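Local coordinates for protein carboxypeptidase D (Drosophila melanogaster, PDB 3MN8) that removes C-terminal arginine or lysine from peptides and proteins as a zinc-dependent carboxypeptidase, seen here as a catalytic domain followed by a transthyretin-like domain, at residues 104-109 against 305-310; 98-103 against 213-218; 151-156 against 312-317; 219-224 against 259-264. One frame throughout, in Å; residues are numbered along the deposited sequence.

Contact 1 of 4, residues 104-109 against 305-310; sequences ETVGRQ and ELSCCK. With ZN (zinc ion), chain F; GEM ((2-guanidinoethylmercapto)succinic acid), chain G.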
loop_
_atom_site.group_PDB
_atom_site.type_symbol
_atom_site.label_atom_id
_atom_site.label_comp_id
_atom_site.label_asym_id
_atom_site.label_seq_id
_atom_site.Cartn_x
_atom_site.Cartn_y
_atom_site.Cartn_z
ATOM N N GLU A 104 14.939 7.414 5.205
ATOM C CA GLU A 104 14.771 6.050 4.712
ATOM C C GLU A 104 14.392 6.128 3.241
ATOM O O GLU A 104 13.216 6.315 2.894
ATOM C CB GLU A 104 13.692 5.323 5.506
ATOM C CG GLU A 104 13.946 5.276 7.007
ATOM C CD GLU A 104 12.743 4.774 7.758
ATOM O OE1 GLU A 104 11.820 4.269 7.093
ATOM O OE2 GLU A 104 12.703 4.893 8.997
ATOM N N THR A 105 15.396 5.951 2.387
ATOM C CA THR A 105 15.360 6.454 1.019
ATOM C C THR A 105 15.210 5.419 -0.109
ATOM O O THR A 105 14.753 5.760 -1.192
ATOM C CB THR A 105 16.642 7.278 0.760
ATOM O OG1 THR A 105 17.799 6.456 0.992
ATOM C CG2 THR A 105 16.700 8.471 1.710
ATOM N N VAL A 106 15.608 4.169 0.121
ATOM C CA VAL A 106 15.592 3.168 -0.953
ATOM C C VAL A 106 14.192 3.023 -1.593
ATOM O O VAL A 106 14.042 3.070 -2.818
ATOM C CB VAL A 106 16.126 1.789 -0.466
ATOM C CG1 VAL A 106 16.107 0.751 -1.597
ATOM C CG2 VAL A 106 17.526 1.931 0.118
ATOM N N GLY A 107 13.166 2.859 -0.759
ATOM C CA GLY A 107 11.797 2.747 -1.242
ATOM C C GLY A 107 11.467 3.867 -2.207
ATOM O O GLY A 107 10.845 3.652 -3.257
ATOM N N ARG A 108 11.887 5.075 -1.836
ATOM C CA ARG A 108 11.744 6.244 -2.695
ATOM C C ARG A 108 12.159 5.900 -4.113
ATOM O O ARG A 108 11.353 5.976 -5.041
ATOM C CB ARG A 108 12.586 7.418 -2.179
ATOM C CG ARG A 108 12.872 8.445 -3.249
ATOM C CD ARG A 108 13.800 9.564 -2.793
ATOM N NE ARG A 108 13.059 10.634 -2.139
ATOM C CZ ARG A 108 12.838 11.858 -2.616
ATOM N NH1 ARG A 108 13.310 12.258 -3.791
ATOM N NH2 ARG A 108 12.132 12.701 -1.875
ATOM N N GLN A 109 13.416 5.507 -4.276
ATOM C CA GLN A 109 13.951 5.239 -5.612
ATOM C C GLN A 109 13.313 4.030 -6.275
ATOM O O GLN A 109 13.122 4.029 -7.501
ATOM C CB GLN A 109 15.474 5.089 -5.595
ATOM C CG GLN A 109 16.209 6.393 -5.791
ATOM C CD GLN A 109 15.681 7.163 -6.974
ATOM O OE1 GLN A 109 15.195 8.289 -6.834
ATOM N NE2 GLN A 109 15.764 6.560 -8.151
ATOM N N GLU A 305 10.285 -2.907 5.224
ATOM C CA GLU A 305 11.631 -2.418 5.484
ATOM C C GLU A 305 12.561 -2.985 4.414
ATOM O O GLU A 305 12.649 -4.200 4.245
ATOM C CB GLU A 305 12.082 -2.858 6.885
ATOM C CG GLU A 305 11.183 -2.386 8.043
ATOM C CD GLU A 305 11.407 -0.924 8.404
ATOM O OE1 GLU A 305 10.741 -0.424 9.331
ATOM O OE2 GLU A 305 12.250 -0.268 7.755
ATOM N N LEU A 306 13.262 -2.111 3.699
ATOM C CA LEU A 306 14.017 -2.533 2.515
ATOM C C LEU A 306 15.507 -2.773 2.746
ATOM O O LEU A 306 16.072 -3.741 2.231
ATOM C CB LEU A 306 13.825 -1.535 1.368
ATOM C CG LEU A 306 12.367 -1.419 0.948
ATOM C CD1 LEU A 306 12.139 -0.241 0.027
ATOM C CD2 LEU A 306 11.926 -2.707 0.299
ATOM N N SER A 307 16.145 -1.898 3.514
ATOM C CA SER A 307 17.580 -2.005 3.721
ATOM C C SER A 307 17.946 -1.861 5.185
ATOM O O SER A 307 17.188 -1.289 5.977
ATOM C CB SER A 307 18.311 -0.943 2.907
ATOM O OG SER A 307 17.717 0.334 3.103
ATOM N N CYS A 308 19.109 -2.403 5.537
ATOM C CA CYS A 308 19.700 -2.188 6.844
ATOM C C CYS A 308 20.190 -0.758 6.931
ATOM O O CYS A 308 20.017 -0.089 7.951
ATOM C CB CYS A 308 20.866 -3.150 7.068
ATOM S SG CYS A 308 20.345 -4.835 7.409
ATOM N N CYS A 309 20.809 -0.293 5.852
ATOM C CA CYS A 309 21.215 1.105 5.759
ATOM C C CYS A 309 20.058 2.010 5.304
ATOM O O CYS A 309 19.532 1.873 4.189
ATOM C CB CYS A 309 22.396 1.251 4.819
ATOM S SG CYS A 309 22.993 2.944 4.727
ATOM N N LYS A 310 19.666 2.934 6.174
ATOM C CA LYS A 310 18.535 3.808 5.889
ATOM C C LYS A 310 18.720 4.581 4.581
ATOM O O LYS A 310 17.825 4.615 3.735
ATOM C CB LYS A 310 18.303 4.775 7.052
ATOM C CG LYS A 310 17.896 4.093 8.341
ATOM C CD LYS A 310 17.597 5.099 9.458
ATOM C CE LYS A 310 16.611 4.492 10.484
ATOM N NZ LYS A 310 16.145 5.449 11.547
HETATM ZN ZN ZN F . 10.749 4.359 8.802
HETATM C C8 GEM G . 8.953 1.683 12.433
HETATM S S7 GEM G . 7.576 1.288 11.391
HETATM C C6 GEM G . 7.803 -0.457 11.201
HETATM C C5 GEM G . 7.915 -1.210 12.524
HETATM N N3 GEM G . 6.606 -1.176 13.159
HETATM C C1 GEM G . 6.308 -1.562 14.395
HETATM N N4 GEM G . 5.061 -1.472 14.842
HETATM N N2 GEM G . 7.259 -2.035 15.193
HETATM C C9 GEM G . 8.768 3.103 12.898
HETATM O O14 GEM G . 7.812 3.758 12.426
HETATM O O15 GEM G . 9.561 3.575 13.740
HETATM C C10 GEM G . 10.314 1.474 11.747
HETATM C C11 GEM G . 10.661 2.417 10.602
HETATM O O12 GEM G . 11.077 1.902 9.536
HETATM O O13 GEM G . 10.562 3.661 10.761
#
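Thr105 N gives a nearly straight hydrogen bond to Lys310 O (3.1 Å, 168° at the hydrogen), and Glu104 CA turns its own hydrogen toward the same oxygen. One residue back from Thr105, Glu104 closes the HxxE zinc motif of the M14 carboxypeptidases: its carboxylate is bidentate, with OE1 and OE2 each 2.0 Å from the zinc ion. CG lies anti to the carbonyl carbon (chi1 -57°) and the chain then runs extended, so that the carboxylate reaches the metal from a backbone pinned to Lys310. His101 and His217 complete the protein ligands. The succinate end of the bound (2-guanidinoethylmercapto)succinic acid, an arginine-like molecule, also coordinates, and its carboxylate O13 binds the zinc ion at 2.1 Å. Glu305, predicted to be the catalytic proton donor and acceptor, lines the same ligand pocket, with its side chain beside that of His217. In the loop that follows, Ser307 OG donates to Cys309 O at 2.6 Å, from above the carbonyl plane rather than along a lone pair. Ser307 OG also lies 3.4 Å from Val106 CG2. With an alanine here, Cys309 O would probably lose its side-chain donor and Val106 CG2 the hydroxyl beside it. Packing then spreads over the start of helix 106-121, where Val106 CG1 lies beside Leu306 CB. Further along the same residue, Leu306 CD1 sits 3.3 Å from Gly107 CA.

Contact 2 of 4, residues 98-103 against 213-218; sequences ANMHGD and SANFHG. With ZN (zinc ion), chain F; GEM ((2-guanidinoethylmercapto)succinic acid), chain G.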
loop_
_atom_site.group_PDB
_atom_site.type_symbol
_atom_site.label_atom_id
_atom_site.label_comp_id
_atom_site.label_asym_id
_atom_site.label_seq_id
_atom_site.Cartn_x
_atom_site.Cartn_y
_atom_site.Cartn_z
ATOM N N ALA A 98 6.299 5.655 -0.130
ATOM C CA ALA A 98 7.668 5.516 0.342
ATOM C C ALA A 98 8.159 6.767 1.075
ATOM O O ALA A 98 7.483 7.792 1.111
ATOM C CB ALA A 98 8.578 5.195 -0.819
ATOM N N ASN A 99 9.339 6.658 1.669
ATOM C CA ASN A 99 10.059 7.804 2.210
ATOM C C ASN A 99 9.279 8.672 3.190
ATOM O O ASN A 99 9.460 9.897 3.204
ATOM C CB ASN A 99 10.594 8.683 1.077
ATOM C CG ASN A 99 11.647 9.668 1.556
ATOM O OD1 ASN A 99 11.524 10.873 1.361
ATOM N ND2 ASN A 99 12.681 9.155 2.206
ATOM N N MET A 100 8.429 8.056 4.013
ATOM C CA MET A 100 7.698 8.838 5.006
ATOM C C MET A 100 8.676 9.313 6.062
ATOM O O MET A 100 8.565 10.423 6.585
ATOM C CB MET A 100 6.540 8.050 5.617
ATOM C CG MET A 100 6.923 7.064 6.699
ATOM S SD MET A 100 5.450 6.263 7.360
ATOM C CE MET A 100 4.386 7.686 7.599
ATOM N N HIS A 101 9.647 8.464 6.368
ATOM C CA HIS A 101 10.811 8.908 7.107
ATOM C C HIS A 101 11.837 9.310 6.057
ATOM O O HIS A 101 12.404 8.454 5.350
ATOM C CB HIS A 101 11.332 7.809 8.029
ATOM C CG HIS A 101 10.342 7.391 9.070
ATOM N ND1 HIS A 101 9.660 6.196 9.015
ATOM C CD2 HIS A 101 9.900 8.027 10.179
ATOM C CE1 HIS A 101 8.854 6.105 10.059
ATOM N NE2 HIS A 101 8.979 7.203 10.781
ATOM N N GLY A 102 12.026 10.627 5.940
ATOM C CA GLY A 102 12.901 11.225 4.944
ATOM C C GLY A 102 14.285 10.606 4.779
ATOM O O GLY A 102 14.853 10.639 3.687
ATOM N N ASP A 103 14.840 10.048 5.852
ATOM C CA ASP A 103 16.168 9.440 5.786
ATOM C C ASP A 103 16.138 7.961 5.380
ATOM O O ASP A 103 17.178 7.331 5.245
ATOM C CB ASP A 103 16.900 9.621 7.116
ATOM C CG ASP A 103 16.019 9.322 8.319
ATOM O OD1 ASP A 103 16.389 9.745 9.432
ATOM O OD2 ASP A 103 14.964 8.668 8.162
ATOM N N SER A 213 -2.229 -1.984 -0.081
ATOM C CA SER A 213 -1.244 -0.908 0.020
ATOM C C SER A 213 0.021 -1.337 0.753
ATOM O O SER A 213 0.025 -2.284 1.533
ATOM C CB SER A 213 -1.861 0.289 0.751
ATOM O OG SER A 213 -0.882 1.274 1.012
ATOM N N ALA A 214 1.105 -0.621 0.514
ATOM C CA ALA A 214 2.334 -0.882 1.238
ATOM C C ALA A 214 3.070 0.423 1.418
ATOM O O ALA A 214 3.022 1.272 0.531
ATOM C CB ALA A 214 3.189 -1.869 0.479
ATOM N N ASN A 215 3.718 0.609 2.570
ATOM C CA ASN A 215 4.649 1.726 2.709
ATOM C C ASN A 215 6.059 1.297 3.172
ATOM O O ASN A 215 6.227 0.363 3.971
ATOM C CB ASN A 215 4.052 2.938 3.468
ATOM C CG ASN A 215 4.023 2.753 4.959
ATOM O OD1 ASN A 215 4.745 3.440 5.680
ATOM N ND2 ASN A 215 3.179 1.840 5.442
ATOM N N PHE A 216 7.068 1.966 2.613
ATOM C CA PHE A 216 8.422 1.468 2.668
ATOM C C PHE A 216 9.276 2.275 3.609
ATOM O O PHE A 216 9.220 3.505 3.638
ATOM C CB PHE A 216 9.020 1.441 1.265
ATOM C CG PHE A 216 8.213 0.632 0.302
ATOM C CD1 PHE A 216 7.199 1.212 -0.438
ATOM C CD2 PHE A 216 8.440 -0.727 0.167
ATOM C CE1 PHE A 216 6.440 0.453 -1.309
ATOM C CE2 PHE A 216 7.675 -1.492 -0.706
ATOM C CZ PHE A 216 6.681 -0.904 -1.440
ATOM N N HIS A 217 10.078 1.552 4.376
ATOM C CA HIS A 217 10.937 2.134 5.372
ATOM C C HIS A 217 12.310 1.503 5.245
ATOM O O HIS A 217 12.494 0.548 4.495
ATOM C CB HIS A 217 10.370 1.860 6.766
ATOM C CG HIS A 217 9.071 2.553 7.036
ATOM N ND1 HIS A 217 8.980 3.673 7.832
ATOM C CD2 HIS A 217 7.812 2.293 6.605
ATOM C CE1 HIS A 217 7.722 4.070 7.891
ATOM N NE2 HIS A 217 6.992 3.250 7.152
ATOM N N GLY A 218 13.270 2.037 5.989
ATOM C CA GLY A 218 14.608 1.489 5.992
ATOM C C GLY A 218 15.058 1.355 7.424
ATOM O O GLY A 218 14.443 1.927 8.326
HETATM ZN ZN ZN F . 10.749 4.359 8.802
HETATM C C8 GEM G . 8.953 1.683 12.433
HETATM S S7 GEM G . 7.576 1.288 11.391
HETATM C C6 GEM G . 7.803 -0.457 11.201
HETATM C C5 GEM G . 7.915 -1.210 12.524
HETATM N N3 GEM G . 6.606 -1.176 13.159
HETATM C C1 GEM G . 6.308 -1.562 14.395
HETATM N N4 GEM G . 5.061 -1.472 14.842
HETATM N N2 GEM G . 7.259 -2.035 15.193
HETATM C C9 GEM G . 8.768 3.103 12.898
HETATM O O14 GEM G . 7.812 3.758 12.426
HETATM O O15 GEM G . 9.561 3.575 13.740
HETATM C C10 GEM G . 10.314 1.474 11.747
HETATM C C11 GEM G . 10.661 2.417 10.602
HETATM O O12 GEM G . 11.077 1.902 9.536
HETATM O O13 GEM G . 10.562 3.661 10.761
HETATM O O HOH W 1 7.256 5.239 3.874
#
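The imidazoles of His101 and His217 meet rim to rim, centroids 4.8 Å apart and planes inclined at 55°, with neither ring over the face of the other. Both present ND1 to the zinc ion at 2.1 Å, which is why these two nitrogens come close without any hydrogen bond between them. The far nitrogen of each ring is held by a second-shell residue: His101 NE2 by Asp172, and His217 NE2 by Asn215 OD1 at 2.7 Å, the donor standing above the amide carbonyl plane. Such bonds fix the rotation of the rings and would probably make ND1 a stronger metal donor. Met100 approaches the same corner from the side. With CG set between its backbone N and carbonyl carbon (chi1 80°), it brings SD to the edge of the His217 ring, 4.1 Å from the centroid, and next to Asn215 OD1. This is the usual site of the M14 family: the loop after strand 93-97 brings the first histidine of HxxE, and the end of the neighbouring parallel strand 212-217 brings the distal one. The sulfur S7 of the bound inhibitor lies over one face of His217. Were Met100 an alanine, a gap would probably open at the edge of His217 and beside Asn215 OD1. Nearer the backbones, a water accepts from Met100 N and donates to Phe216 O (2.6 Å), bridging backbones that do not bond directly. Ala98 CB lies 4.2 Å from Phe216 CD1, while Tyr96 meets the Phe216 ring edge-to-face.

Contact 3 of 4, residues 151-156 against 312-317; sequences SQEGNC and PAASTL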
loop_
_atom_site.group_PDB
_atom_site.type_symbol
_atom_site.label_atom_id
_atom_site.label_comp_id
_atom_site.label_asym_id
_atom_site.label_seq_id
_atom_site.Cartn_x
_atom_site.Cartn_y
_atom_site.Cartn_z
ATOM N N SER A 151 17.930 15.241 4.976
ATOM C CA SER A 151 18.714 14.020 5.197
ATOM C C SER A 151 20.008 13.950 4.360
ATOM O O SER A 151 20.130 14.627 3.336
ATOM C CB SER A 151 17.846 12.780 4.955
ATOM O OG SER A 151 16.738 12.751 5.846
ATOM N N GLN A 152 20.969 13.133 4.800
ATOM C CA GLN A 152 22.271 13.033 4.140
ATOM C C GLN A 152 22.556 11.675 3.513
ATOM O O GLN A 152 22.767 10.684 4.216
ATOM C CB GLN A 152 23.387 13.352 5.135
ATOM C CG GLN A 152 24.793 13.171 4.565
ATOM C CD GLN A 152 25.871 13.424 5.590
ATOM O OE1 GLN A 152 27.034 13.075 5.384
ATOM N NE2 GLN A 152 25.492 14.032 6.707
ATOM N N GLU A 153 22.587 11.640 2.188
ATOM C CA GLU A 153 22.906 10.409 1.474
ATOM C C GLU A 153 24.155 9.762 2.059
ATOM O O GLU A 153 25.170 10.427 2.264
ATOM C CB GLU A 153 23.115 10.686 -0.016
ATOM C CG GLU A 153 23.450 9.446 -0.818
ATOM C CD GLU A 153 23.715 9.751 -2.277
ATOM O OE1 GLU A 153 24.353 8.907 -2.950
ATOM O OE2 GLU A 153 23.283 10.833 -2.743
ATOM N N GLY A 154 24.076 8.463 2.330
ATOM C CA GLY A 154 25.200 7.729 2.887
ATOM C C GLY A 154 24.934 7.286 4.312
ATOM O O GLY A 154 25.482 6.290 4.770
ATOM N N ASN A 155 24.078 8.019 5.012
ATOM C CA ASN A 155 23.758 7.695 6.398
ATOM C C ASN A 155 22.913 6.427 6.593
ATOM O O ASN A 155 21.678 6.459 6.489
ATOM C CB ASN A 155 23.083 8.890 7.073
ATOM C CG ASN A 155 24.072 9.764 7.815
ATOM O OD1 ASN A 155 23.891 10.979 7.941
ATOM N ND2 ASN A 155 25.134 9.144 8.310
ATOM N N CYS A 156 23.580 5.313 6.880
ATOM C CA CYS A 156 22.865 4.091 7.208
ATOM C C CYS A 156 22.025 4.327 8.458
ATOM O O CYS A 156 20.880 3.873 8.555
ATOM C CB CYS A 156 23.841 2.928 7.406
ATOM S SG CYS A 156 24.556 2.305 5.866
ATOM N N PRO A 312 21.396 4.488 1.742
ATOM C CA PRO A 312 22.607 3.967 1.094
ATOM C C PRO A 312 23.014 4.843 -0.086
ATOM O O PRO A 312 22.343 5.842 -0.363
ATOM C CB PRO A 312 22.192 2.568 0.611
ATOM C CG PRO A 312 20.768 2.340 1.154
ATOM C CD PRO A 312 20.196 3.699 1.409
ATOM N N ALA A 313 24.101 4.478 -0.760
ATOM C CA ALA A 313 24.590 5.237 -1.913
ATOM C C ALA A 313 23.947 4.743 -3.201
ATOM O O ALA A 313 23.528 3.588 -3.294
ATOM C CB ALA A 313 26.122 5.157 -2.014
ATOM N N ALA A 314 23.890 5.623 -4.196
ATOM C CA ALA A 314 23.249 5.320 -5.470
ATOM C C ALA A 314 23.640 3.960 -6.072
ATOM O O ALA A 314 22.778 3.203 -6.513
ATOM C CB ALA A 314 23.517 6.439 -6.466
ATOM N N SER A 315 24.935 3.658 -6.092
ATOM C CA SER A 315 25.443 2.438 -6.732
ATOM C C SER A 315 24.737 1.206 -6.193
ATOM O O SER A 315 24.699 0.161 -6.845
ATOM C CB SER A 315 26.965 2.302 -6.532
ATOM O OG SER A 315 27.304 2.176 -5.154
ATOM N N THR A 316 24.189 1.350 -4.991
ATOM C CA THR A 316 23.429 0.299 -4.335
ATOM C C THR A 316 22.092 0.083 -5.034
ATOM O O THR A 316 21.602 -1.049 -5.128
ATOM C CB THR A 316 23.187 0.656 -2.853
ATOM O OG1 THR A 316 24.283 0.177 -2.069
ATOM C CG2 THR A 316 21.908 0.036 -2.336
ATOM N N LEU A 317 21.524 1.174 -5.543
ATOM C CA LEU A 317 20.165 1.202 -6.080
ATOM C C LEU A 317 19.838 0.141 -7.140
ATOM O O LEU A 317 18.760 -0.471 -7.100
ATOM C CB LEU A 317 19.846 2.596 -6.617
ATOM C CG LEU A 317 20.067 3.777 -5.669
ATOM C CD1 LEU A 317 19.875 5.080 -6.436
ATOM C CD2 LEU A 317 19.157 3.722 -4.427
#
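Pro312 O accepts a hydrogen bond from the hydroxyl of Tyr40 and has Glu153 CG 3.8 Å away, so it sits between a polar partner and the side chain that reaches over from the other segment. Glu153 and Gly154 are the two corner residues of a type II beta turn, closed by Asn155 N bonding to Gln152 O at 3.1 Å. The turn runs into a G1 beta bulge: Gly154 and Asn155 both face Tyr311, the residue before Pro312, and bond to its backbone. Gly154 takes phi 112° and psi -27°, a conformation in which a CB would press on the carbonyl oxygen of Glu153, so the glycine belongs to the turn itself. Next along the chain, Cys156 is tied to Cys309 by a disulfide. Glu153 CG is anti to the backbone N (chi1 -180°) and the rest of the chain is extended, which carries it past Pro312 to the residues leading into helix 317-333. Tyr40 touches this side chain as well. The carboxylate comes near the Ala314 amide, ahead of that helix, where OE1 stands 3.5 Å from Ala314 N, a proximity and not a hydrogen bond. This is surface packing that joins two loops of the catalytic domain; the side chain of Pro312 is about 12 Å from the zinc. Glu153 OE1 also stands 4.3 Å from Ala313 CB.

Contact 4 of 4, residues 219-224 against 259-264; sequences GAVVAS and HPIMRK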
loop_
_atom_site.group_PDB
_atom_site.type_symbol
_atom_site.label_atom_id
_atom_site.label_comp_id
_atom_site.label_asym_id
_atom_site.label_seq_id
_atom_site.Cartn_x
_atom_site.Cartn_y
_atom_site.Cartn_z
ATOM N N GLY A 219 16.118 0.593 7.638
ATOM C CA GLY A 219 16.635 0.400 8.975
ATOM C C GLY A 219 16.742 -1.082 9.220
ATOM O O GLY A 219 17.549 -1.552 10.029
ATOM N N ALA A 220 15.926 -1.833 8.495
ATOM C CA ALA A 220 15.945 -3.274 8.638
ATOM C C ALA A 220 15.394 -3.883 7.368
ATOM O O ALA A 220 15.020 -3.160 6.452
ATOM C CB ALA A 220 15.130 -3.703 9.860
ATOM N N VAL A 221 15.357 -5.212 7.318
ATOM C CA VAL A 221 14.881 -5.936 6.148
ATOM C C VAL A 221 13.810 -6.941 6.558
ATOM O O VAL A 221 14.129 -8.050 6.999
ATOM C CB VAL A 221 16.025 -6.690 5.458
ATOM C CG1 VAL A 221 15.607 -7.073 4.048
ATOM C CG2 VAL A 221 17.293 -5.838 5.428
ATOM N N VAL A 222 12.542 -6.561 6.407
ATOM C CA VAL A 222 11.442 -7.378 6.924
ATOM C C VAL A 222 10.075 -6.881 6.450
ATOM O O VAL A 222 9.889 -5.695 6.163
ATOM C CB VAL A 222 11.447 -7.394 8.485
ATOM C CG1 VAL A 222 11.079 -6.006 9.032
ATOM C CG2 VAL A 222 10.511 -8.486 9.059
ATOM N N ALA A 223 9.120 -7.802 6.394
ATOM C CA ALA A 223 7.760 -7.493 6.002
ATOM C C ALA A 223 6.858 -7.487 7.247
ATOM O O ALA A 223 6.609 -8.542 7.860
ATOM C CB ALA A 223 7.279 -8.511 4.977
ATOM N N SER A 224 6.387 -6.289 7.604
ATOM C CA SER A 224 5.639 -6.046 8.838
ATOM C C SER A 224 4.185 -5.707 8.552
ATOM O O SER A 224 3.882 -4.980 7.609
ATOM C CB SER A 224 6.279 -4.891 9.619
ATOM O OG SER A 224 5.629 -4.650 10.862
ATOM N N HIS A 259 11.901 -12.170 -1.975
ATOM C CA HIS A 259 13.033 -11.286 -1.736
ATOM C C HIS A 259 14.183 -12.123 -1.205
ATOM O O HIS A 259 14.147 -12.580 -0.067
ATOM C CB HIS A 259 12.654 -10.184 -0.736
ATOM C CG HIS A 259 13.670 -9.081 -0.628
ATOM N ND1 HIS A 259 14.974 -9.304 -0.236
ATOM C CD2 HIS A 259 13.567 -7.748 -0.848
ATOM C CE1 HIS A 259 15.629 -8.156 -0.222
ATOM N NE2 HIS A 259 14.801 -7.196 -0.594
ATOM N N PRO A 260 15.210 -12.328 -2.032
ATOM C CA PRO A 260 16.308 -13.271 -1.765
ATOM C C PRO A 260 16.984 -13.082 -0.407
ATOM O O PRO A 260 17.603 -14.018 0.086
ATOM C CB PRO A 260 17.315 -12.955 -2.873
ATOM C CG PRO A 260 16.502 -12.361 -3.967
ATOM C CD PRO A 260 15.401 -11.590 -3.291
ATOM N N ILE A 261 16.886 -11.891 0.172
ATOM C CA ILE A 261 17.602 -11.576 1.412
ATOM C C ILE A 261 16.671 -11.476 2.620
ATOM O O ILE A 261 16.984 -11.974 3.714
ATOM C CB ILE A 261 18.413 -10.260 1.270
ATOM C CG1 ILE A 261 19.614 -10.474 0.339
ATOM C CG2 ILE A 261 18.861 -9.736 2.644
ATOM C CD1 ILE A 261 20.341 -9.196 -0.009
ATOM N N MET A 262 15.533 -10.822 2.403
ATOM C CA MET A 262 14.457 -10.733 3.390
ATOM C C MET A 262 13.941 -12.119 3.786
ATOM O O MET A 262 13.695 -12.381 4.956
ATOM C CB MET A 262 13.312 -9.876 2.832
ATOM C CG MET A 262 12.205 -9.553 3.825
ATOM S SD MET A 262 11.027 -8.407 3.073
ATOM C CE MET A 262 12.106 -7.020 2.749
ATOM N N ARG A 263 13.789 -12.999 2.800
ATOM C CA ARG A 263 13.373 -14.384 3.008
ATOM C C ARG A 263 14.164 -15.100 4.105
ATOM O O ARG A 263 13.695 -16.089 4.657
ATOM C CB ARG A 263 13.516 -15.149 1.689
ATOM C CG ARG A 263 13.017 -16.573 1.697
ATOM C CD ARG A 263 13.024 -17.132 0.279
ATOM N NE ARG A 263 14.357 -17.097 -0.331
ATOM C CZ ARG A 263 14.620 -16.645 -1.557
ATOM N NH1 ARG A 263 13.647 -16.175 -2.324
ATOM N NH2 ARG A 263 15.862 -16.662 -2.023
ATOM N N LYS A 264 15.358 -14.602 4.418
ATOM C CA LYS A 264 16.270 -15.288 5.347
ATOM C C LYS A 264 15.932 -15.090 6.827
ATOM O O LYS A 264 15.849 -16.054 7.597
ATOM C CB LYS A 264 17.717 -14.873 5.073
ATOM C CG LYS A 264 18.155 -15.165 3.647
ATOM C CD LYS A 264 19.634 -14.905 3.449
ATOM C CE LYS A 264 20.093 -15.441 2.106
ATOM N NZ LYS A 264 19.844 -16.909 1.987
#
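The imidazole of His259 receives Val221 CG1 obliquely, carries the methyl CE of Met262 over one face, offset toward the rim, and has Ile261 N in its plane at the edge. That last neighbour is a donor: Ile261 N bonds to His259 ND1 at 3.2 Å and 154°, which fixes the rotation of the ring. Met262 does most of the reaching. With CG anti to the backbone N (chi1 -172°) it leaves the loop extended, then bends at chi3 so that the tip lies along the backbone of the other segment instead of pointing straight into it. CE comes 3.7 Å from Val222 N, and SD lies 3.8 Å from Val222 C, with Ala223 CB just beyond. Val221 CG1 packs against this bent chain, 3.7 Å from Met262 CE, and lies 4.4 Å from Ile261 CG2. In fold terms the loop after helix 245-257 is laid against the approach to strand 222-225 and its first residues, a strand of the central mixed sheet that runs antiparallel to 300-305. The helix adds Tyr255 and Ser256 beside Met262, while helix 317-333 backs His259 with Arg323, Asn324 and Ser327. Across the two segments the side-chain meetings are methyls, a thioether and an aromatic ring. No hydrogen bond joins the two segments directly, so the fit rests on apolar packing, while bonds such as Ile261 N to His259 ND1 shape the loop.

Contacts 1 and 2 have centres 7 Å apart and share the zinc and the inhibitor. Their segments alternate along the chain, 98-103 running straight into 104-109 and strand 212-217 lying beside strand 300-305 in the mixed sheet, so one metal site is built from chain pieces far apart in sequence. Contact 3, its centre about 9 Å from that of contact 1, continues outward to the surface through the Lys310 N to Cys156 O bond. Contact 4 is nested inside the loop that contact 1 closes, its centre about 11 Å from that of contact 1, and meets Glu305 through Val222. All four lie in the catalytic domain, not the transthyretin-like one.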